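PDB 5JCV: Lmo2181 protein from Listeria monocytogenes serovar 1/2a, which cleaves the C-terminal sorting signal of surface proteins and, through a thioester intermediate, attaches them covalently to the cell wall. Local coordinates for residues T98-S103 and N107-I112; V15-I20 and D26-Q31; L88-L93 and S146-N151; K141-S146 and V152-K157. All blocks are in the same frame, centred on the assembly; numbering follows the deposited sequence.

Contact 1: T98-S103 and N107-I112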
loop_
_atom_site.group_PDB
_atom_site.type_symbol
_atom_site.label_atom_id
_atom_site.label_comp_id
_atom_site.label_asym_id
_atom_site.label_seq_id
_atom_site.Cartn_x
_atom_site.Cartn_y
_atom_site.Cartn_z
ATOM N N THR A 98 -15.054 10.468 15.701
ATOM C CA THR A 98 -14.430 9.676 14.630
ATOM C C THR A 98 -12.938 9.904 14.512
ATOM O O THR A 98 -12.409 10.968 14.871
ATOM C CB THR A 98 -15.002 10.033 13.194
ATOM O OG1 THR A 98 -14.477 11.302 12.773
ATOM C CG2 THR A 98 -16.529 10.103 13.177
ATOM N N PHE A 99 -12.257 8.930 13.929
ATOM C CA PHE A 99 -10.876 9.130 13.519
ATOM C C PHE A 99 -10.666 8.579 12.109
ATOM O O PHE A 99 -11.565 7.941 11.551
ATOM C CB PHE A 99 -9.904 8.507 14.531
ATOM C CG PHE A 99 -10.013 7.026 14.673
ATOM C CD1 PHE A 99 -9.208 6.181 13.930
ATOM C CD2 PHE A 99 -10.900 6.465 15.577
ATOM C CE1 PHE A 99 -9.326 4.813 14.052
ATOM C CE2 PHE A 99 -11.004 5.092 15.720
ATOM C CZ PHE A 99 -10.220 4.259 14.962
ATOM N N SER A 100 -9.479 8.822 11.546
ATOM C CA SER A 100 -9.153 8.308 10.215
ATOM C C SER A 100 -8.074 7.280 10.207
ATOM O O SER A 100 -7.012 7.442 10.805
ATOM C CB SER A 100 -8.837 9.424 9.201
ATOM O OG SER A 100 -8.081 10.458 9.743
ATOM N N TYR A 101 -8.382 6.211 9.491
ATOM C CA TYR A 101 -7.549 5.057 9.381
ATOM C C TYR A 101 -7.303 4.851 7.901
ATOM O O TYR A 101 -8.253 4.694 7.146
ATOM C CB TYR A 101 -8.296 3.830 9.963
ATOM C CG TYR A 101 -7.689 2.504 9.570
ATOM C CD1 TYR A 101 -6.371 2.186 9.933
ATOM C CD2 TYR A 101 -8.422 1.553 8.819
ATOM C CE1 TYR A 101 -5.799 0.971 9.562
ATOM C CE2 TYR A 101 -7.853 0.330 8.444
ATOM C CZ TYR A 101 -6.536 0.044 8.819
ATOM O OH TYR A 101 -5.908 -1.121 8.452
ATOM N N GLU A 102 -6.043 4.902 7.486
ATOM C CA GLU A 102 -5.664 4.480 6.138
ATOM C C GLU A 102 -5.166 3.035 6.185
ATOM O O GLU A 102 -4.451 2.642 7.107
ATOM C CB GLU A 102 -4.568 5.371 5.540
ATOM C CG GLU A 102 -5.056 6.540 4.702
ATOM C CD GLU A 102 -5.166 7.838 5.475
ATOM O OE1 GLU A 102 -4.185 8.608 5.404
ATOM O OE2 GLU A 102 -6.210 8.087 6.145
ATOM N N SER A 103 -5.575 2.252 5.199
ATOM C CA SER A 103 -4.979 0.946 4.939
ATOM C C SER A 103 -3.952 1.106 3.778
ATOM O O SER A 103 -3.539 2.233 3.418
ATOM C CB SER A 103 -6.053 -0.057 4.558
ATOM O OG SER A 103 -6.732 0.449 3.415
ATOM N N ASN A 107 -8.509 5.262 2.602
ATOM C CA ASN A 107 -8.870 5.820 3.920
ATOM C C ASN A 107 -10.311 5.496 4.395
ATOM O O ASN A 107 -11.187 5.310 3.585
ATOM C CB ASN A 107 -8.677 7.309 3.862
ATOM C CG ASN A 107 -9.573 7.941 2.827
ATOM O OD1 ASN A 107 -9.745 7.373 1.745
ATOM N ND2 ASN A 107 -10.156 9.110 3.138
ATOM N N TYR A 108 -10.530 5.393 5.715
ATOM C CA TYR A 108 -11.879 5.252 6.320
ATOM C C TYR A 108 -12.012 6.306 7.424
ATOM O O TYR A 108 -11.020 6.652 8.055
ATOM C CB TYR A 108 -12.107 3.862 6.939
ATOM C CG TYR A 108 -11.826 2.711 5.985
ATOM C CD1 TYR A 108 -12.873 1.985 5.408
ATOM C CD2 TYR A 108 -10.506 2.360 5.650
ATOM C CE1 TYR A 108 -12.624 0.944 4.534
ATOM C CE2 TYR A 108 -10.242 1.325 4.776
ATOM C CZ TYR A 108 -11.308 0.627 4.211
ATOM O OH TYR A 108 -11.044 -0.380 3.333
ATOM N N GLU A 109 -13.226 6.792 7.659
ATOM C CA GLU A 109 -13.533 7.615 8.826
ATOM C C GLU A 109 -14.316 6.803 9.856
ATOM O O GLU A 109 -15.534 6.632 9.768
ATOM C CB GLU A 109 -14.301 8.876 8.474
ATOM C CG GLU A 109 -13.736 10.124 9.157
ATOM C CD GLU A 109 -12.464 10.605 8.466
ATOM O OE1 GLU A 109 -12.149 10.087 7.362
ATOM O OE2 GLU A 109 -11.785 11.502 9.004
ATOM N N VAL A 110 -13.593 6.345 10.862
ATOM C CA VAL A 110 -14.102 5.355 11.779
ATOM C C VAL A 110 -14.957 6.036 12.823
ATOM O O VAL A 110 -14.543 7.037 13.402
ATOM C CB VAL A 110 -12.938 4.640 12.481
ATOM C CG1 VAL A 110 -13.488 3.554 13.388
ATOM C CG2 VAL A 110 -11.969 4.027 11.460
ATOM N N GLU A 111 -16.119 5.453 13.076
ATOM C CA GLU A 111 -17.102 5.972 13.997
ATOM C C GLU A 111 -17.048 5.198 15.327
ATOM O O GLU A 111 -17.514 4.042 15.431
ATOM C CB GLU A 111 -18.494 5.825 13.358
ATOM C CG GLU A 111 -19.436 6.950 13.688
ATOM C CD GLU A 111 -20.852 6.789 13.124
ATOM O OE1 GLU A 111 -21.088 6.042 12.128
ATOM O OE2 GLU A 111 -21.747 7.462 13.706
ATOM N N ILE A 112 -16.515 5.847 16.354
ATOM C CA ILE A 112 -16.326 5.211 17.647
ATOM C C ILE A 112 -17.659 4.869 18.320
ATOM O O ILE A 112 -18.556 5.704 18.425
ATOM C CB ILE A 112 -15.515 6.134 18.577
ATOM C CG1 ILE A 112 -14.077 6.253 18.072
ATOM C CG2 ILE A 112 -15.518 5.597 20.001
ATOM C CD1 ILE A 112 -13.373 7.516 18.539
HETATM O O HOH W 1 -11.907 11.685 11.682
#
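Phe99 lays one face of its ring over the branched end of Val110. Val110 CB stands 3.8 Å from the centroid of the Phe99 ring and 15° off its normal, a CH-pi contact, and Val110 CG1 comes within 3.7 Å of Phe99 CZ. The ring swings over its neighbour because CG lies between the backbone N and the carbonyl carbon (chi1 63°). Ile112 CD1 arrives at the ring edge instead, 4.0 Å from Phe99 CD2. Further along the same face of the sheet, Tyr101 and Tyr108 run side by side, CD2 to CD2 at 3.9 Å. Tyr108 OH continues to Glu62, which also binds Ser103 OG. On the reverse face, where Thr98, Ser100 and Glu109 project, the link is wet: one water donates to Glu109 OE2 at 2.7 Å and also bonds Thr98 OG1. Beneath the side chains, Phe99 pairs with Val110 and Tyr101 with Tyr108, two bonds each, the shortest from Val110 N to Phe99 O (2.7 Å). Ser100-Glu109 between them, and Thr98-Glu111 and Glu102-Asn107 at either end, are non-hydrogen-bonded pairs. Leu163 and Ile161 of strand 160-165 close over the Phe99, Tyr101 and Val110 side, whereas Glu102 meets Gln8 of the second subunit. The arrangement is an antiparallel beta hairpin with a greasy inner face and a polar outer one, part of the eight-stranded beta-barrel of the sortase domain.

Contact 2: V15-I20 and D26-Q31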
loop_
_atom_site.group_PDB
_atom_site.type_symbol
_atom_site.label_atom_id
_atom_site.label_comp_id
_atom_site.label_asym_id
_atom_site.label_seq_id
_atom_site.Cartn_x
_atom_site.Cartn_y
_atom_site.Cartn_z
ATOM N N VAL A 15 1.997 -0.277 6.442
ATOM C CA VAL A 15 0.780 -0.905 5.894
ATOM C C VAL A 15 -0.418 0.057 5.996
ATOM O O VAL A 15 -1.575 -0.305 5.714
ATOM C CB VAL A 15 0.561 -2.211 6.707
ATOM C CG1 VAL A 15 -0.900 -2.572 6.959
ATOM C CG2 VAL A 15 1.311 -3.369 6.040
ATOM N N GLY A 16 -0.153 1.302 6.404
ATOM C CA GLY A 16 -1.233 2.234 6.666
ATOM C C GLY A 16 -0.824 3.474 7.443
ATOM O O GLY A 16 0.368 3.722 7.671
ATOM N N TRP A 17 -1.831 4.245 7.842
ATOM C CA TRP A 17 -1.639 5.502 8.576
ATOM C C TRP A 17 -2.825 5.693 9.520
ATOM O O TRP A 17 -3.946 5.262 9.220
ATOM C CB TRP A 17 -1.521 6.727 7.651
ATOM C CG TRP A 17 -0.897 7.840 8.371
ATOM C CD1 TRP A 17 -1.510 8.720 9.178
ATOM C CD2 TRP A 17 0.494 8.159 8.412
ATOM N NE1 TRP A 17 -0.604 9.594 9.705
ATOM C CE2 TRP A 17 0.644 9.240 9.273
ATOM C CE3 TRP A 17 1.632 7.627 7.791
ATOM C CZ2 TRP A 17 1.883 9.826 9.528
ATOM C CZ3 TRP A 17 2.870 8.190 8.062
ATOM C CH2 TRP A 17 2.985 9.280 8.922
ATOM N N LEU A 18 -2.566 6.322 10.671
ATOM C CA LEU A 18 -3.619 6.573 11.667
ATOM C C LEU A 18 -3.548 8.028 12.140
ATOM O O LEU A 18 -2.470 8.559 12.455
ATOM C CB LEU A 18 -3.398 5.619 12.869
ATOM C CG LEU A 18 -4.434 5.737 13.999
ATOM C CD1 LEU A 18 -5.834 5.365 13.543
ATOM C CD2 LEU A 18 -4.075 4.867 15.185
ATOM N N THR A 19 -4.679 8.685 12.245
ATOM C CA THR A 19 -4.656 10.062 12.718
ATOM C C THR A 19 -5.868 10.288 13.592
ATOM O O THR A 19 -7.005 9.948 13.196
ATOM C CB THR A 19 -4.696 11.114 11.551
ATOM O OG1 THR A 19 -3.464 11.062 10.825
ATOM C CG2 THR A 19 -4.834 12.524 12.094
ATOM N N ILE A 20 -5.633 10.853 14.775
ATOM C CA ILE A 20 -6.744 11.323 15.575
ATOM C C ILE A 20 -6.460 12.798 15.898
ATOM O O ILE A 20 -5.429 13.141 16.476
ATOM C CB ILE A 20 -6.930 10.514 16.871
ATOM C CG1 ILE A 20 -7.058 9.030 16.581
ATOM C CG2 ILE A 20 -8.147 11.040 17.649
ATOM C CD1 ILE A 20 -7.137 8.214 17.851
ATOM N N ASP A 26 -0.709 10.402 15.076
ATOM C CA ASP A 26 -0.637 10.779 13.674
ATOM C C ASP A 26 0.578 10.014 13.193
ATOM O O ASP A 26 1.673 10.548 13.161
ATOM C CB ASP A 26 -0.433 12.283 13.541
ATOM C CG ASP A 26 -0.518 12.770 12.067
ATOM O OD1 ASP A 26 -0.661 11.948 11.111
ATOM O OD2 ASP A 26 -0.469 13.994 11.886
ATOM N N TYR A 27 0.405 8.714 12.945
ATOM C CA TYR A 27 1.527 7.839 12.848
ATOM C C TYR A 27 1.345 6.833 11.709
ATOM O O TYR A 27 0.202 6.509 11.329
ATOM C CB TYR A 27 1.708 7.050 14.152
ATOM C CG TYR A 27 2.146 7.828 15.395
ATOM C CD1 TYR A 27 3.363 8.493 15.434
ATOM C CD2 TYR A 27 1.371 7.804 16.571
ATOM C CE1 TYR A 27 3.780 9.166 16.579
ATOM C CE2 TYR A 27 1.781 8.472 17.712
ATOM C CZ TYR A 27 2.993 9.147 17.723
ATOM O OH TYR A 27 3.405 9.834 18.856
ATOM N N PRO A 28 2.474 6.343 11.166
ATOM C CA PRO A 28 2.444 5.223 10.275
ATOM C C PRO A 28 2.067 3.975 11.051
ATOM O O PRO A 28 2.390 3.850 12.251
ATOM C CB PRO A 28 3.880 5.148 9.767
ATOM C CG PRO A 28 4.679 5.660 10.925
ATOM C CD PRO A 28 3.850 6.831 11.362
ATOM N N ILE A 29 1.302 3.115 10.390
ATOM C CA ILE A 29 0.970 1.802 10.915
ATOM C C ILE A 29 1.882 0.785 10.292
ATOM O O ILE A 29 1.875 0.604 9.063
ATOM C CB ILE A 29 -0.476 1.392 10.594
ATOM C CG1 ILE A 29 -1.427 2.489 11.091
ATOM C CG2 ILE A 29 -0.777 0.023 11.200
ATOM C CD1 ILE A 29 -2.887 2.131 11.047
ATOM N N LEU A 30 2.636 0.098 11.136
ATOM C CA LEU A 30 3.550 -0.931 10.680
ATOM C C LEU A 30 2.954 -2.308 10.903
ATOM O O LEU A 30 1.869 -2.400 11.426
ATOM C CB LEU A 30 4.942 -0.731 11.313
ATOM C CG LEU A 30 5.570 0.440 10.510
ATOM C CD1 LEU A 30 5.318 1.815 11.149
ATOM C CD2 LEU A 30 7.048 0.236 10.213
ATOM N N GLN A 31 3.611 -3.351 10.381
ATOM C CA GLN A 31 3.157 -4.725 10.559
ATOM C C GLN A 31 4.242 -5.753 10.236
ATOM O O GLN A 31 4.922 -5.649 9.224
ATOM C CB GLN A 31 1.920 -5.044 9.719
ATOM C CG GLN A 31 1.279 -6.397 10.083
ATOM C CD GLN A 31 0.067 -6.710 9.236
ATOM O OE1 GLN A 31 0.070 -6.419 8.060
ATOM N NE2 GLN A 31 -0.966 -7.304 9.821
#
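Asp26 OD1 receives two donors from the facing strand of this antiparallel beta hairpin. Trp17 NE1 donates to Asp26 OD1 at 2.7 Å, nearly along the carboxylate C-O axis (N-H...O 159°), and Thr19 OG1 donates to the same OD1 at 3.0 Å from above the carboxylate plane. Carboxylate and indole planes are almost perpendicular. The NE1 bond, with OD1 close to the indole plane, fixes the indole edge; both donors together probably stabilise the carboxylate charge. Tyr27 follows as the hydrogen-bonded partner of Leu18. Its O takes the Leu18 N-H while lying over one face of the Trp17 ring, 3.4 Å from CD2, and its OH turns away to Met80 N. Pro28 covers the six-membered half of that same indole: CD is 3.9 Å from the centroid of this ring and 26° off its normal, a CH-pi contact. Gln8 of the second subunit packs on Trp17, Thr19 and Asp26. Ile29 then faces both Val15 and Gly16, a classic beta bulge. Its N donates to Gly16 O at 2.9 Å from well above the carbonyl plane, and its O accepts from Val15 N at 2.8 Å. Ile29 CD1 also reaches Leu18 CB, on the side lined by Tyr101 of strand 98-102. Gln31, extended with CG anti to the backbone N (chi1 -170°), sends NE2 to Asp56 O and Asn59 O, and sets its OE1 3.9 Å from Val15 CG2.

Contact 3: L88-L93 and S146-N151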
loop_
_atom_site.group_PDB
_atom_site.type_symbol
_atom_site.label_atom_id
_atom_site.label_comp_id
_atom_site.label_asym_id
_atom_site.label_seq_id
_atom_site.Cartn_x
_atom_site.Cartn_y
_atom_site.Cartn_z
ATOM N N LEU A 88 -11.668 8.742 27.830
ATOM C CA LEU A 88 -12.383 8.570 29.107
ATOM C C LEU A 88 -13.010 9.881 29.598
ATOM O O LEU A 88 -13.831 9.869 30.496
ATOM C CB LEU A 88 -11.427 8.095 30.210
ATOM C CG LEU A 88 -10.764 6.733 30.047
ATOM C CD1 LEU A 88 -9.725 6.524 31.140
ATOM C CD2 LEU A 88 -11.831 5.639 30.053
ATOM N N ASP A 89 -12.558 10.999 29.030
ATOM C CA ASP A 89 -13.143 12.333 29.189
ATOM C C ASP A 89 -14.278 12.465 28.180
ATOM O O ASP A 89 -14.047 12.472 26.956
ATOM C CB ASP A 89 -12.040 13.353 28.922
ATOM C CG ASP A 89 -12.516 14.792 28.933
ATOM O OD1 ASP A 89 -13.742 15.024 29.056
ATOM O OD2 ASP A 89 -11.623 15.684 28.790
ATOM N N LYS A 90 -15.505 12.550 28.684
ATOM C CA LYS A 90 -16.686 12.586 27.824
ATOM C C LYS A 90 -16.661 13.750 26.862
ATOM O O LYS A 90 -17.083 13.602 25.719
ATOM C CB LYS A 90 -17.984 12.631 28.620
ATOM C CG LYS A 90 -19.193 12.434 27.706
ATOM C CD LYS A 90 -20.447 11.969 28.444
ATOM C CE LYS A 90 -21.301 11.032 27.581
ATOM N NZ LYS A 90 -22.276 10.257 28.412
ATOM N N ASP A 91 -16.144 14.894 27.316
ATOM C CA ASP A 91 -16.068 16.089 26.480
ATOM C C ASP A 91 -15.258 15.805 25.228
ATOM O O ASP A 91 -15.670 16.151 24.121
ATOM C CB ASP A 91 -15.413 17.253 27.231
ATOM C CG ASP A 91 -16.290 17.811 28.363
ATOM O OD1 ASP A 91 -17.494 17.447 28.461
ATOM O OD2 ASP A 91 -15.744 18.622 29.152
ATOM N N PHE A 92 -14.100 15.163 25.398
ATOM C CA PHE A 92 -13.278 14.814 24.245
ATOM C C PHE A 92 -13.999 13.894 23.254
ATOM O O PHE A 92 -13.877 14.063 22.032
ATOM C CB PHE A 92 -11.966 14.192 24.671
ATOM C CG PHE A 92 -10.978 14.070 23.543
ATOM C CD1 PHE A 92 -10.087 15.114 23.261
ATOM C CD2 PHE A 92 -10.976 12.935 22.720
ATOM C CE1 PHE A 92 -9.181 14.995 22.210
ATOM C CE2 PHE A 92 -10.084 12.826 21.676
ATOM C CZ PHE A 92 -9.182 13.845 21.424
ATOM N N LEU A 93 -14.724 12.918 23.766
ATOM C CA LEU A 93 -15.376 11.941 22.905
ATOM C C LEU A 93 -16.480 12.590 22.081
ATOM O O LEU A 93 -16.604 12.329 20.881
ATOM C CB LEU A 93 -15.958 10.795 23.733
ATOM C CG LEU A 93 -16.956 9.890 22.999
ATOM C CD1 LEU A 93 -16.280 9.053 21.940
ATOM C CD2 LEU A 93 -17.693 8.992 23.978
ATOM N N SER A 146 -18.340 -0.992 27.522
ATOM C CA SER A 146 -18.126 0.445 27.333
ATOM C C SER A 146 -18.509 1.291 28.545
ATOM O O SER A 146 -19.479 0.999 29.235
ATOM C CB SER A 146 -18.915 0.953 26.107
ATOM O OG SER A 146 -18.499 2.267 25.744
ATOM N N VAL A 147 -17.763 2.367 28.782
ATOM C CA VAL A 147 -18.080 3.280 29.876
ATOM C C VAL A 147 -19.198 4.235 29.490
ATOM O O VAL A 147 -19.649 5.012 30.327
ATOM C CB VAL A 147 -16.856 4.121 30.300
ATOM C CG1 VAL A 147 -15.854 3.247 31.021
ATOM C CG2 VAL A 147 -16.202 4.811 29.091
ATOM N N TYR A 148 -19.607 4.220 28.219
ATOM C CA TYR A 148 -20.710 5.052 27.761
ATOM C C TYR A 148 -21.645 4.165 27.009
ATOM O O TYR A 148 -21.221 3.122 26.487
ATOM C CB TYR A 148 -20.271 6.135 26.776
ATOM C CG TYR A 148 -19.080 6.935 27.193
ATOM C CD1 TYR A 148 -19.113 7.767 28.320
ATOM C CD2 TYR A 148 -17.899 6.872 26.449
ATOM C CE1 TYR A 148 -17.985 8.498 28.710
ATOM C CE2 TYR A 148 -16.778 7.603 26.817
ATOM C CZ TYR A 148 -16.816 8.401 27.944
ATOM O OH TYR A 148 -15.681 9.109 28.245
ATOM N N THR A 149 -22.909 4.588 26.955
ATOM C CA THR A 149 -23.873 4.024 26.022
ATOM C C THR A 149 -23.766 4.887 24.808
ATOM O O THR A 149 -23.766 6.103 24.920
ATOM C CB THR A 149 -25.318 4.088 26.533
ATOM O OG1 THR A 149 -25.317 3.926 27.954
ATOM C CG2 THR A 149 -26.167 2.982 25.884
ATOM N N SER A 150 -23.678 4.257 23.652
ATOM C CA SER A 150 -23.385 4.954 22.417
ATOM C C SER A 150 -24.658 5.203 21.608
ATOM O O SER A 150 -25.498 4.311 21.468
ATOM C CB SER A 150 -22.417 4.096 21.589
ATOM O OG SER A 150 -21.973 4.769 20.425
ATOM N N ASN A 151 -24.787 6.402 21.049
ATOM C CA ASN A 151 -25.761 6.622 19.973
ATOM C C ASN A 151 -25.529 5.675 18.799
ATOM O O ASN A 151 -26.473 5.289 18.129
ATOM C CB ASN A 151 -25.711 8.072 19.451
ATOM C CG ASN A 151 -26.392 9.060 20.387
ATOM O OD1 ASN A 151 -27.217 8.680 21.216
ATOM N ND2 ASN A 151 -26.050 10.335 20.254
#
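Val147 CG2 sits over the centre of one face of the Tyr148 ring, while Leu93 and Lys90 of 88-93 come in obliquely from the opposite side. Leu93 CD2 is only 3.3 Å from Tyr148 CD2, a tight fit for two carbons. Lys90 also meets the ring at a slant. The methylenes of its bent chain pass antiparallel to the tyrosine, and CE lies 4.0 Å from Tyr148 CD1. At the phenol edge, near the ring plane, Leu88 O is 3.0 Å from Tyr148 OH; the hydroxyl itself is hydrogen-bonded to Tyr87 O, just before the segment. Tyr148 CG lies anti to the carbonyl carbon (chi1 -48°), an orientation that carries the ring across to the start of helix 90-95. That start is held by Asp89 in the N-cap position, whose OD1 accepts from Asp91 N at 3.0 Å. The other side of the contact is braced close to the ring as well: Ser146 OG donates to Tyr148 O at 2.9 Å, in the carbonyl plane and on a lone pair, and is also bonded to Val115 N. The contact lies at the protein surface, clasping the first turn of helix 90-95 to the loop that leaves helix 132-145, with Leu93 resting on Ile112 and Leu88 on Glu117 of strand 107-118 nearby.

Contact 4: K141-S146 and V152-K157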
loop_
_atom_site.group_PDB
_atom_site.type_symbol
_atom_site.label_atom_id
_atom_site.label_comp_id
_atom_site.label_asym_id
_atom_site.label_seq_id
_atom_site.Cartn_x
_atom_site.Cartn_y
_atom_site.Cartn_z
ATOM N N LYS A 141 -21.149 -7.986 23.942
ATOM C CA LYS A 141 -20.243 -7.989 25.083
ATOM C C LYS A 141 -19.468 -6.671 25.185
ATOM O O LYS A 141 -19.428 -6.078 26.265
ATOM C CB LYS A 141 -19.283 -9.189 25.055
ATOM C CG LYS A 141 -19.986 -10.533 25.241
ATOM C CD LYS A 141 -19.156 -11.571 25.990
ATOM C CE LYS A 141 -19.874 -12.924 26.035
ATOM N NZ LYS A 141 -19.163 -13.982 26.837
ATOM N N VAL A 142 -18.867 -6.205 24.082
ATOM C CA VAL A 142 -17.993 -5.020 24.155
ATOM C C VAL A 142 -18.758 -3.710 24.349
ATOM O O VAL A 142 -18.222 -2.767 24.940
ATOM C CB VAL A 142 -17.004 -4.859 22.972
ATOM C CG1 VAL A 142 -16.110 -6.073 22.838
ATOM C CG2 VAL A 142 -17.726 -4.545 21.675
ATOM N N LYS A 143 -20.001 -3.661 23.872
ATOM C CA LYS A 143 -20.890 -2.510 24.124
ATOM C C LYS A 143 -21.194 -2.426 25.603
ATOM O O LYS A 143 -21.209 -1.341 26.186
ATOM C CB LYS A 143 -22.206 -2.622 23.347
ATOM C CG LYS A 143 -22.262 -1.869 22.021
ATOM C CD LYS A 143 -23.036 -2.657 20.978
ATOM C CE LYS A 143 -23.767 -1.785 19.965
ATOM N NZ LYS A 143 -24.525 -2.664 19.022
ATOM N N GLN A 144 -21.422 -3.584 26.209
ATOM C CA GLN A 144 -21.647 -3.636 27.645
ATOM C C GLN A 144 -20.406 -3.241 28.439
ATOM O O GLN A 144 -20.517 -2.575 29.455
ATOM C CB GLN A 144 -22.125 -5.016 28.071
ATOM C CG GLN A 144 -23.059 -4.945 29.261
ATOM C CD GLN A 144 -23.960 -6.154 29.346
ATOM O OE1 GLN A 144 -23.550 -7.269 29.011
ATOM N NE2 GLN A 144 -25.198 -5.943 29.791
ATOM N N GLN A 145 -19.226 -3.621 27.958
ATOM C CA GLN A 145 -17.963 -3.190 28.577
ATOM C C GLN A 145 -17.706 -1.662 28.478
ATOM O O GLN A 145 -16.950 -1.087 29.266
ATOM C CB GLN A 145 -16.816 -3.960 27.945
ATOM C CG GLN A 145 -15.692 -4.313 28.890
ATOM C CD GLN A 145 -14.733 -5.349 28.312
ATOM O OE1 GLN A 145 -15.031 -6.024 27.309
ATOM N NE2 GLN A 145 -13.556 -5.465 28.937
ATOM N N SER A 146 -18.340 -0.992 27.522
ATOM C CA SER A 146 -18.126 0.445 27.333
ATOM C C SER A 146 -18.509 1.291 28.545
ATOM O O SER A 146 -19.479 0.999 29.235
ATOM C CB SER A 146 -18.915 0.953 26.107
ATOM O OG SER A 146 -18.499 2.267 25.744
ATOM N N VAL A 152 -24.274 5.328 18.541
ATOM C CA VAL A 152 -23.922 4.588 17.342
ATOM C C VAL A 152 -24.361 3.172 17.530
ATOM O O VAL A 152 -23.881 2.468 18.433
ATOM C CB VAL A 152 -22.399 4.576 17.054
ATOM C CG1 VAL A 152 -22.087 3.705 15.837
ATOM C CG2 VAL A 152 -21.845 5.986 16.856
ATOM N N LYS A 153 -25.271 2.734 16.681
ATOM C CA LYS A 153 -25.597 1.330 16.676
ATOM C C LYS A 153 -24.770 0.671 15.591
ATOM O O LYS A 153 -24.374 1.312 14.616
ATOM C CB LYS A 153 -27.112 1.072 16.512
ATOM C CG LYS A 153 -27.595 -0.221 17.196
ATOM C CD LYS A 153 -27.078 -0.360 18.639
ATOM C CE LYS A 153 -27.542 -1.627 19.348
ATOM N NZ LYS A 153 -28.823 -1.406 20.063
ATOM N N VAL A 154 -24.533 -0.619 15.795
ATOM C CA VAL A 154 -23.631 -1.419 14.990
ATOM C C VAL A 154 -24.169 -2.845 15.072
ATOM O O VAL A 154 -24.647 -3.284 16.124
ATOM C CB VAL A 154 -22.158 -1.292 15.512
ATOM C CG1 VAL A 154 -22.108 -1.466 17.018
ATOM C CG2 VAL A 154 -21.186 -2.247 14.822
ATOM N N SER A 155 -24.106 -3.553 13.950
ATOM C CA SER A 155 -24.662 -4.887 13.842
ATOM C C SER A 155 -23.585 -5.844 13.387
ATOM O O SER A 155 -22.545 -5.450 12.864
ATOM C CB SER A 155 -25.845 -4.924 12.840
ATOM O OG SER A 155 -25.427 -4.992 11.467
ATOM N N GLY A 156 -23.897 -7.117 13.534
ATOM C CA GLY A 156 -23.018 -8.197 13.136
ATOM C C GLY A 156 -22.649 -8.168 11.680
ATOM O O GLY A 156 -21.758 -8.906 11.262
ATOM N N LYS A 157 -23.366 -7.349 10.913
ATOM C CA LYS A 157 -23.084 -7.138 9.504
ATOM C C LYS A 157 -21.986 -6.091 9.309
ATOM O O LYS A 157 -21.288 -6.107 8.300
ATOM C CB LYS A 157 -24.370 -6.719 8.769
ATOM C CG LYS A 157 -25.528 -7.711 8.896
ATOM C CD LYS A 157 -26.638 -7.383 7.912
ATOM C CE LYS A 157 -28.029 -7.591 8.501
ATOM N NZ LYS A 157 -29.058 -6.940 7.637
#
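Lys143, Val154 and Lys153 carry this small contact, in which a lysine near the C-terminal end of helix 132-145 stretches across to the irregular chain of 152-157. The Lys143 side chain is bent at chi2 and chi3, and its ammonium group ends at the backbone of Val154: NZ donates to Val154 O at 3.0 Å, in the carbonyl plane and on a lone pair. The preceding methylene brushes the valine, whose chain passes it in the opposite direction. Lys143 CE lies 3.4 Å from Val154 CG1, closer than carbons usually approach. Val154 brings that methyl forward by placing CG1 between its backbone N and carbonyl carbon (chi1 47°), while its side chain also rests on Lys182 of strand 176-182. Lys153 sets out from the far side of its backbone, then folds back at chi2 and crosses Lys143 at about a right angle, with CE 3.2 Å from Lys143 NZ. The two ammonium nitrogens, Lys143 NZ and Lys153 NZ, stay 4.6 Å apart. Just beyond, Ser155 OG accepts from Lys157 N, an ST turn. The helix and the loop after it belong to the connection between strands 107-118 and 160-165, which carries a long helix in class B sortases. Lysines also bind the loop at Lys153 O (Lys182) and Gly156 O (Lys66). For Lys143, the neutral carbonyl of Val154 would only partly compensate the like charge of Lys153 nearby.

Overall arrangement
From the N terminus, contact 2 comes first, closing the short turn between strands 14-19 and 26-30 soon after helix 4-13. Contact 3 opens at 88-93 and does not close until 146-151. Contact 1 falls wholly within that span, as a tight hairpin made just after helix 90-95. Contact 4 starts on helix 132-145 before contact 3 has closed and ends after it, so these two cross, sharing Ser146. Strands 98-102 and 14-19 are neighbours, which merges contacts 1 and 2 into one sheet. Contact 3 ties the start of helix 90-95 to the connection after strand 107-118, and contact 4 ties helix 132-145 to the loop that follows it; both touch contact 1 through Ile112 or Glu111.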